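Local coordinates for protein GH62 hydrolase (Scytalidium thermophilum, PDB 4PVA) that probably removes L-arabinofuranosyl side groups from arabinoxylan, as an alpha-L-arabinofuranosidase of glycoside hydrolase family 62, at residues W26-P31 with V283-W289; W165-D170 with D304-T308; I217-W221 with V242-G246. One frame throughout, in Å; residues are numbered along the deposited sequence.

How the contacts relate
All three contacts belong to the five-bladed beta-propeller of this family, whose active site lies at one end of the propeller axis. Contact 1 pairs the N-terminal strand with a late one, about 23 Å from contact 3 and about 30 Å from contact 2, centre to centre. Contact 2 lies across the chain's centre from contact 1 and ties one blade to the turn entering the next. Contact 3, nested in sequence inside both others, comes within about 9 Å of contact 2 at the nearest atoms. Molecules probably from the crystallisation liquor lie near all three: glycerol by Val-27 of contact 1, phosphate by Asp-170 of contact 2 and about 4 Å from the Glu-243 side chain of contact 3.

Contact 1: W26-P31 with V283-W289; sequences WVSTGP and VFEGQKW
The indole of Trp-289 carries Pro-31 on one face, with Pro-31 CD 3.7 Å from the centroid of the five-membered ring and only 9° off its normal. At the ring edge Trp-289 NE1 donates in plane to a lone pair of Thr-29 O, 2.9 Å away. On Phe-284, Ser-28 CB lies over one face and Lys-288 CD over the opposite one, both offset toward the rim; Trp-289 NE1 stands at the edge. The Gln-287 amide meets Pro-31 too, its CD 3.5 Å from Pro-31 CD. This is the ring closure of the five-bladed propeller: strand 26-28 sits in the last blade between strand 282-284, parallel to it, and the C-terminal strand 336-341.

Two backbone bonds set the pairing, from Val-283 N to Trp-26 O and from Ser-28 N to Val-283 O. With OG anti to the backbone N (chi1 -173°), Ser-28 also donates to Thr-29 O, so that carbonyl is gripped by two donors; Tyr-319 OH is a further partner of OG. The carboxylate end of Glu-285 crosses Val-27 at about a right angle, Glu-285 OE1 3.4 Å from Val-27 CG1. Where the strands part, water 1 accepts from Gly-286 N and donates to both Ser-28 O (2.8 Å) and Gln-287 O (2.9 Å).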
loop_
_atom_site.group_PDB
_atom_site.type_symbol
_atom_site.label_atom_id
_atom_site.label_comp_id
_atom_site.label_asym_id
_atom_site.label_seq_id
_atom_site.Cartn_x
_atom_site.Cartn_y
_atom_site.Cartn_z
ATOM N N TRP A 26 11.578 11.564 -9.949
ATOM C CA TRP A 26 12.051 10.875 -8.767
ATOM C C TRP A 26 13.499 10.503 -8.871
ATOM O O TRP A 26 14.021 10.283 -9.982
ATOM C CB TRP A 26 11.294 9.559 -8.582
ATOM C CG TRP A 26 9.812 9.658 -8.563
ATOM C CD1 TRP A 26 8.966 9.534 -9.612
ATOM C CD2 TRP A 26 8.989 9.864 -7.406
ATOM N NE1 TRP A 26 7.668 9.655 -9.206
ATOM C CE2 TRP A 26 7.641 9.887 -7.859
ATOM C CE3 TRP A 26 9.248 10.043 -6.048
ATOM C CZ2 TRP A 26 6.579 10.045 -6.991
ATOM C CZ3 TRP A 26 8.203 10.187 -5.187
ATOM C CH2 TRP A 26 6.872 10.204 -5.665
ATOM N N VAL A 27 14.127 10.346 -7.727
ATOM C CA VAL A 27 15.440 9.713 -7.615
ATOM C C VAL A 27 15.261 8.499 -6.723
ATOM O O VAL A 27 14.641 8.601 -5.657
ATOM C CB VAL A 27 16.491 10.655 -6.972
ATOM C CG1 VAL A 27 17.732 9.882 -6.576
ATOM C CG2 VAL A 27 16.847 11.793 -7.924
ATOM N N SER A 28 15.750 7.339 -7.151
ATOM C CA SER A 28 15.761 6.122 -6.329
ATOM C C SER A 28 17.089 5.878 -5.661
ATOM O O SER A 28 18.157 6.085 -6.269
ATOM C CB SER A 28 15.478 4.877 -7.185
ATOM O OG SER A 28 15.323 3.709 -6.407
ATOM N N THR A 29 17.003 5.364 -4.442
ATOM C CA THR A 29 18.134 4.753 -3.771
ATOM C C THR A 29 18.459 3.414 -4.442
ATOM O O THR A 29 17.695 2.868 -5.272
ATOM C CB THR A 29 17.799 4.490 -2.285
ATOM O OG1 THR A 29 16.720 3.537 -2.198
ATOM C CG2 THR A 29 17.428 5.773 -1.555
ATOM N N GLY A 30 19.569 2.816 -4.020
ATOM C CA GLY A 30 19.749 1.394 -4.230
ATOM C C GLY A 30 18.834 0.603 -3.313
ATOM O O GLY A 30 17.977 1.162 -2.617
ATOM N N PRO A 31 18.972 -0.721 -3.300
ATOM C CA PRO A 31 18.161 -1.527 -2.416
ATOM C C PRO A 31 18.496 -1.255 -0.990
ATOM O O PRO A 31 19.675 -1.197 -0.656
ATOM C CB PRO A 31 18.485 -2.959 -2.830
ATOM C CG PRO A 31 19.870 -2.861 -3.405
ATOM C CD PRO A 31 20.029 -1.479 -3.987
ATOM N N VAL A 283 15.093 8.215 -11.689
ATOM C CA VAL A 283 16.532 8.228 -11.968
ATOM C C VAL A 283 17.228 7.485 -10.853
ATOM O O VAL A 283 17.091 7.825 -9.662
ATOM C CB VAL A 283 17.073 9.664 -12.055
ATOM C CG1 VAL A 283 18.580 9.642 -12.262
ATOM C CG2 VAL A 283 16.413 10.420 -13.194
ATOM N N PHE A 284 17.944 6.450 -11.211
ATOM C CA PHE A 284 18.806 5.750 -10.290
ATOM C C PHE A 284 20.110 6.501 -10.298
ATOM O O PHE A 284 20.948 6.332 -11.190
ATOM C CB PHE A 284 18.954 4.268 -10.661
ATOM C CG PHE A 284 17.666 3.502 -10.526
ATOM C CD1 PHE A 284 16.629 3.643 -11.439
ATOM C CD2 PHE A 284 17.428 2.750 -9.398
ATOM C CE1 PHE A 284 15.420 2.976 -11.264
ATOM C CE2 PHE A 284 16.233 2.082 -9.224
ATOM C CZ PHE A 284 15.216 2.218 -10.134
ATOM N N GLU A 285 20.268 7.438 -9.383
ATOM C CA GLU A 285 21.493 8.227 -9.344
ATOM C C GLU A 285 22.687 7.426 -8.878
ATOM O O GLU A 285 23.829 7.811 -9.117
ATOM C CB GLU A 285 21.309 9.557 -8.538
ATOM C CG GLU A 285 20.568 10.648 -9.307
ATOM C CD GLU A 285 20.394 11.956 -8.536
ATOM O OE1 GLU A 285 20.421 11.885 -7.302
ATOM O OE2 GLU A 285 20.223 13.034 -9.204
ATOM N N GLY A 286 22.410 6.310 -8.235
ATOM C CA GLY A 286 23.480 5.419 -7.739
ATOM C C GLY A 286 23.341 4.078 -8.365
ATOM O O GLY A 286 23.346 3.935 -9.572
ATOM N N GLN A 287 23.142 3.073 -7.517
ATOM C CA GLN A 287 22.975 1.694 -7.969
ATOM C C GLN A 287 21.623 1.493 -8.687
ATOM O O GLN A 287 20.590 1.871 -8.154
ATOM C CB GLN A 287 23.133 0.749 -6.761
ATOM C CG GLN A 287 22.613 -0.653 -7.017
ATOM C CD GLN A 287 22.978 -1.640 -5.926
ATOM O OE1 GLN A 287 23.546 -1.276 -4.888
ATOM N NE2 GLN A 287 22.637 -2.909 -6.158
ATOM N N LYS A 288 21.648 0.901 -9.885
ATOM C CA LYS A 288 20.463 0.676 -10.742
ATOM C C LYS A 288 20.080 -0.820 -10.791
ATOM O O LYS A 288 20.767 -1.609 -11.452
ATOM C CB LYS A 288 20.737 1.210 -12.160
ATOM C CG LYS A 288 19.833 0.656 -13.283
ATOM C CD LYS A 288 18.332 0.881 -13.129
ATOM C CE LYS A 288 17.601 0.624 -14.450
ATOM N NZ LYS A 288 16.120 0.841 -14.413
ATOM N N TRP A 289 19.062 -1.186 -10.028
ATOM C CA TRP A 289 18.868 -2.559 -9.544
ATOM C C TRP A 289 17.486 -3.133 -9.848
ATOM O O TRP A 289 17.210 -4.282 -9.554
ATOM C CB TRP A 289 19.123 -2.606 -8.026
ATOM C CG TRP A 289 18.213 -1.678 -7.250
ATOM C CD1 TRP A 289 18.352 -0.319 -7.117
ATOM C CD2 TRP A 289 17.048 -2.035 -6.494
ATOM N NE1 TRP A 289 17.325 0.186 -6.344
ATOM C CE2 TRP A 289 16.540 -0.849 -5.928
ATOM C CE3 TRP A 289 16.406 -3.253 -6.210
ATOM C CZ2 TRP A 289 15.427 -0.822 -5.117
ATOM C CZ3 TRP A 289 15.282 -3.222 -5.397
ATOM C CH2 TRP A 289 14.804 -1.999 -4.873
HETATM O O HOH W 1 20.229 4.668 -7.468
#

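Contact 2: W165-D170 with D304-T308; sequences WVVCDD and DQTLT
Trp-165 meets Leu-307 through the far end of its indole, CZ2 lying 3.7 Å from Leu-307 CD1, and the two side chains cross obliquely. Trp-165 NE1 donates a hydrogen bond to Ile-226 O and Tyr-227 packs edge-to-face, which probably fixes the ring's rotation. One residue on, the chain offers its carbonyl: Val-166 O touches the other leucine branch, Leu-307 CD2, at 3.4 Å, while its hydrogen bond comes from Gln-104 NE2. Val-167 sends CG2 down against the turn, 3.9 Å from Leu-307 CB and close to Thr-306 O. That branch is the one anti to the backbone N, with CG1 (chi1 56°) tucked between N and the carbonyl carbon.

Cys-168 makes the direct polar link, its N donating to Gln-305 O at 3.0 Å with a 145° angle at the hydrogen. Strand 162-168 is the first, axis-side edge strand of a four-stranded propeller blade, and the acceptor sits in a type I turn, Asp-304 to Leu-307, that leads into strand 308-309 of the neighbouring blade; the contact thus spans two blades. Within that turn Asp-304 OD1 forms an Asx turn with Thr-306 N, which meets it from above the carboxylate plane, while Thr-306 OG1 donates to the syn lone pair of the same Asp-304 oxygen. Cys-168 SG packs on Gln-305 CG at 3.8 Å. Cys-168 O takes a CA-H contact from Thr-306, and water 2 donates both to it and to Thr-306 O.

At Asp-169 the link passes through solvent: water 3 donates to its O and accepts from Gln-305 NE2, whose OE1 is held by Glu-109 N. Last comes exposed Asp-170, its CB 4.0 Å from Thr-306 CG2.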
loop_
_atom_site.group_PDB
_atom_site.type_symbol
_atom_site.label_atom_id
_atom_site.label_comp_id
_atom_site.label_asym_id
_atom_site.label_seq_id
_atom_site.Cartn_x
_atom_site.Cartn_y
_atom_site.Cartn_z
ATOM N N TRP A 165 -7.078 -1.426 1.243
ATOM C CA TRP A 165 -6.701 -0.047 1.570
ATOM C C TRP A 165 -7.860 0.698 2.194
ATOM O O TRP A 165 -8.918 0.815 1.559
ATOM C CB TRP A 165 -6.273 0.691 0.279
ATOM C CG TRP A 165 -5.811 2.082 0.528
ATOM C CD1 TRP A 165 -6.565 3.219 0.606
ATOM C CD2 TRP A 165 -4.470 2.481 0.741
ATOM N NE1 TRP A 165 -5.766 4.305 0.873
ATOM C CE2 TRP A 165 -4.477 3.862 0.977
ATOM C CE3 TRP A 165 -3.260 1.800 0.790
ATOM C CZ2 TRP A 165 -3.321 4.582 1.194
ATOM C CZ3 TRP A 165 -2.108 2.522 1.042
ATOM C CH2 TRP A 165 -2.149 3.883 1.238
ATOM N N VAL A 166 -7.678 1.237 3.390
ATOM C CA VAL A 166 -8.677 2.092 4.017
ATOM C C VAL A 166 -8.285 3.564 3.910
ATOM O O VAL A 166 -7.127 3.938 4.106
ATOM C CB VAL A 166 -8.858 1.726 5.516
ATOM C CG1 VAL A 166 -9.671 2.752 6.293
ATOM C CG2 VAL A 166 -9.452 0.346 5.628
ATOM N N VAL A 167 -9.277 4.401 3.638
ATOM C CA VAL A 167 -9.129 5.843 3.741
ATOM C C VAL A 167 -10.447 6.443 4.178
ATOM O O VAL A 167 -11.502 6.071 3.684
ATOM C CB VAL A 167 -8.584 6.461 2.424
ATOM C CG1 VAL A 167 -9.468 6.096 1.247
ATOM C CG2 VAL A 167 -8.444 7.981 2.549
ATOM N N CYS A 168 -10.371 7.380 5.109
ATOM C CA CYS A 168 -11.551 8.016 5.689
ATOM C C CYS A 168 -11.577 9.482 5.344
ATOM O O CYS A 168 -10.536 10.123 5.320
ATOM C CB CYS A 168 -11.571 7.841 7.219
ATOM S SG CYS A 168 -11.303 6.135 7.764
ATOM N N ASP A 169 -12.770 10.009 5.045
ATOM C CA ASP A 169 -12.895 11.468 4.804
ATOM C C ASP A 169 -12.845 12.213 6.141
ATOM O O ASP A 169 -12.783 11.597 7.209
ATOM C CB ASP A 169 -14.125 11.813 3.938
ATOM C CG ASP A 169 -15.480 11.592 4.653
ATOM O OD1 ASP A 169 -15.587 12.048 5.827
ATOM O OD2 ASP A 169 -16.438 11.063 4.042
ATOM N N ASP A 170 -12.739 13.531 6.069
ATOM C CA ASP A 170 -12.562 14.314 7.305
ATOM C C ASP A 170 -13.823 15.112 7.636
ATOM O O ASP A 170 -13.733 16.176 8.290
ATOM C CB ASP A 170 -11.282 15.169 7.272
ATOM C CG ASP A 170 -11.408 16.361 6.408
ATOM O OD1 ASP A 170 -12.397 16.432 5.659
ATOM O OD2 ASP A 170 -10.527 17.262 6.466
ATOM N N ASP A 304 -2.860 9.647 10.637
ATOM C CA ASP A 304 -4.212 9.258 10.993
ATOM C C ASP A 304 -4.994 8.651 9.817
ATOM O O ASP A 304 -4.460 8.482 8.691
ATOM C CB ASP A 304 -4.975 10.385 11.695
ATOM C CG ASP A 304 -5.583 11.395 10.804
ATOM O OD1 ASP A 304 -5.518 11.306 9.560
ATOM O OD2 ASP A 304 -6.137 12.397 11.333
ATOM N N GLN A 305 -6.260 8.338 10.041
ATOM C CA GLN A 305 -7.070 7.564 9.131
ATOM C C GLN A 305 -7.510 8.304 7.893
ATOM O O GLN A 305 -8.175 7.716 7.068
ATOM C CB GLN A 305 -8.302 7.027 9.901
ATOM C CG GLN A 305 -9.323 8.093 10.288
ATOM C CD GLN A 305 -8.998 8.890 11.542
ATOM O OE1 GLN A 305 -8.084 8.601 12.275
ATOM N NE2 GLN A 305 -9.784 9.901 11.750
ATOM N N THR A 306 -7.164 9.589 7.807
ATOM C CA THR A 306 -7.467 10.343 6.602
ATOM C C THR A 306 -6.426 10.153 5.483
ATOM O O THR A 306 -6.635 10.627 4.367
ATOM C CB THR A 306 -7.670 11.863 6.889
ATOM O OG1 THR A 306 -6.441 12.435 7.338
ATOM C CG2 THR A 306 -8.770 12.089 7.929
ATOM N N LEU A 307 -5.289 9.529 5.791
ATOM C CA LEU A 307 -4.265 9.208 4.772
ATOM C C LEU A 307 -3.886 10.479 4.009
ATOM O O LEU A 307 -3.792 10.518 2.775
ATOM C CB LEU A 307 -4.745 8.089 3.852
ATOM C CG LEU A 307 -4.546 6.658 4.358
ATOM C CD1 LEU A 307 -3.094 6.304 4.514
ATOM C CD2 LEU A 307 -5.293 6.378 5.678
ATOM N N THR A 308 -3.597 11.522 4.776
ATOM C CA THR A 308 -3.252 12.828 4.253
ATOM C C THR A 308 -1.753 12.990 3.994
ATOM O O THR A 308 -0.941 12.640 4.826
ATOM C CB THR A 308 -3.765 13.942 5.176
ATOM O OG1 THR A 308 -5.171 13.792 5.358
ATOM C CG2 THR A 308 -3.489 15.319 4.590
HETATM O O HOH W 2 -9.057 11.773 3.714
HETATM O O HOH W 3 -11.736 11.162 9.814
#

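Contact 3: I217-W221 with V242-G246; sequences IYALW and VEAIG
Ile-245 drives its CD1 onto one face of the Trp-221 indole, 3.8 Å from the centroid of the five-membered ring and 14° off the normal. Trp-221 puts its ring there by holding CG anti to the backbone N (chi1 -178°), and Ile-245 keeps its chain extended beyond CG1, which lets CD1 reach the NE1 side of the indole.

In this tight part the backbones are close as well. Ile-245 N donates to Tyr-218 O at 2.9 Å, and the same carbonyl oxygen, Tyr-218 O, takes a contact from Ala-244 CA at 3.2 Å. Trp-221 N then donates to Glu-243 O at 3.0 Å. At the Val-242 end Leu-220, though its CB points away from the strand, turns CD1 back to within 3.9 Å of Val-242 CG1. With an alanine at the Trp-221 position, Ile-245 CD1 would probably lose the indole face it rests on, and a gap would be likely to open beside the Tyr-218 ring.

The solvent side is looser. There the exposed Tyr-218 side chain makes one ring contact with the strand, Tyr-218 CD1 reaching Ile-245 CD1 obliquely at 3.9 Å. Its CD1 also lies over the Trp-221 indole, toward the rim, and one face of the tyrosine ring is covered by Ile-217 CG1 of its own short 3-10 turn.

Around this, the Glu-243 carboxylate forms a salt bridge with Arg-251 and accepts hydrogen bonds from Ser-294 OG and His-295 N. The loop and 3-10 turn of 217-221 run from strand 208-212 of one blade into strand 222-229, which lies beside strand 238-245 in the next, with strand 251-258 on that strand's other side.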
loop_
_atom_site.group_PDB
_atom_site.type_symbol
_atom_site.label_atom_id
_atom_site.label_comp_id
_atom_site.label_asym_id
_atom_site.label_seq_id
_atom_site.Cartn_x
_atom_site.Cartn_y
_atom_site.Cartn_z
ATOM N N ILE A 217 -6.419 -6.342 -18.158
ATOM C CA ILE A 217 -6.510 -6.353 -16.699
ATOM C C ILE A 217 -5.230 -5.833 -16.049
ATOM O O ILE A 217 -5.266 -5.354 -14.937
ATOM C CB ILE A 217 -6.865 -7.752 -16.144
ATOM C CG1 ILE A 217 -5.754 -8.762 -16.414
ATOM C CG2 ILE A 217 -8.209 -8.249 -16.685
ATOM C CD1 ILE A 217 -6.024 -10.136 -15.875
ATOM N N TYR A 218 -4.122 -5.902 -16.747
ATOM C CA TYR A 218 -2.856 -5.476 -16.216
ATOM C C TYR A 218 -2.679 -3.983 -16.182
ATOM O O TYR A 218 -1.746 -3.484 -15.552
ATOM C CB TYR A 218 -1.696 -6.136 -16.982
ATOM C CG TYR A 218 -1.832 -7.626 -16.951
ATOM C CD1 TYR A 218 -1.634 -8.335 -15.784
ATOM C CD2 TYR A 218 -2.224 -8.321 -18.086
ATOM C CE1 TYR A 218 -1.819 -9.704 -15.752
ATOM C CE2 TYR A 218 -2.392 -9.697 -18.063
ATOM C CZ TYR A 218 -2.192 -10.365 -16.889
ATOM O OH TYR A 218 -2.373 -11.747 -16.881
ATOM N N ALA A 219 -3.594 -3.244 -16.794
ATOM C CA ALA A 219 -3.622 -1.791 -16.676
ATOM C C ALA A 219 -4.188 -1.321 -15.336
ATOM O O ALA A 219 -4.002 -0.155 -14.953
ATOM C CB ALA A 219 -4.449 -1.198 -17.814
ATOM N N LEU A 220 -4.892 -2.178 -14.607
ATOM C CA LEU A 220 -5.526 -1.803 -13.351
ATOM C C LEU A 220 -5.342 -2.960 -12.392
ATOM O O LEU A 220 -6.300 -3.579 -11.914
ATOM C CB LEU A 220 -7.023 -1.482 -13.550
ATOM C CG LEU A 220 -7.661 -0.700 -12.415
ATOM C CD1 LEU A 220 -7.246 0.775 -12.505
ATOM C CD2 LEU A 220 -9.165 -0.839 -12.443
ATOM N N TRP A 221 -4.085 -3.296 -12.135
ATOM C CA TRP A 221 -3.729 -4.618 -11.635
ATOM C C TRP A 221 -3.980 -4.765 -10.155
ATOM O O TRP A 221 -4.775 -5.625 -9.752
ATOM C CB TRP A 221 -2.276 -4.913 -12.022
ATOM C CG TRP A 221 -1.761 -6.281 -11.614
ATOM C CD1 TRP A 221 -0.656 -6.530 -10.823
ATOM C CD2 TRP A 221 -2.309 -7.536 -11.950
ATOM N NE1 TRP A 221 -0.510 -7.868 -10.648
ATOM C CE2 TRP A 221 -1.507 -8.515 -11.308
ATOM C CE3 TRP A 221 -3.381 -7.935 -12.712
ATOM C CZ2 TRP A 221 -1.725 -9.902 -11.449
ATOM C CZ3 TRP A 221 -3.616 -9.336 -12.852
ATOM C CH2 TRP A 221 -2.788 -10.285 -12.219
ATOM N N VAL A 242 -2.562 3.248 -8.783
ATOM C CA VAL A 242 -2.798 1.815 -9.030
ATOM C C VAL A 242 -1.629 1.282 -9.811
ATOM O O VAL A 242 -1.156 1.912 -10.742
ATOM C CB VAL A 242 -4.141 1.521 -9.781
ATOM C CG1 VAL A 242 -4.334 0.018 -9.983
ATOM C CG2 VAL A 242 -5.341 2.116 -9.060
ATOM N N GLU A 243 -1.164 0.099 -9.449
ATOM C CA GLU A 243 -0.080 -0.538 -10.169
ATOM C C GLU A 243 -0.565 -1.161 -11.467
ATOM O O GLU A 243 -1.624 -1.792 -11.501
ATOM C CB GLU A 243 0.612 -1.580 -9.271
ATOM C CG GLU A 243 1.872 -2.185 -9.809
ATOM C CD GLU A 243 2.592 -3.052 -8.799
ATOM O OE1 GLU A 243 2.338 -2.881 -7.585
ATOM O OE2 GLU A 243 3.469 -3.844 -9.270
ATOM N N ALA A 244 0.249 -0.989 -12.484
ATOM C CA ALA A 244 0.079 -1.588 -13.772
ATOM C C ALA A 244 1.324 -2.374 -14.165
ATOM O O ALA A 244 2.424 -2.134 -13.687
ATOM C CB ALA A 244 -0.248 -0.534 -14.836
ATOM N N ILE A 245 1.121 -3.341 -15.065
ATOM C CA ILE A 245 2.237 -4.142 -15.614
ATOM C C ILE A 245 2.354 -3.776 -17.071
ATOM O O ILE A 245 1.384 -3.911 -17.825
ATOM C CB ILE A 245 2.042 -5.640 -15.451
ATOM C CG1 ILE A 245 1.632 -5.991 -14.021
ATOM C CG2 ILE A 245 3.317 -6.374 -15.857
ATOM C CD1 ILE A 245 1.537 -7.474 -13.724
ATOM N N GLY A 246 3.507 -3.273 -17.460
ATOM C CA GLY A 246 3.672 -2.818 -18.806
ATOM C C GLY A 246 4.427 -3.806 -19.611
ATOM O O GLY A 246 4.257 -5.044 -19.439
#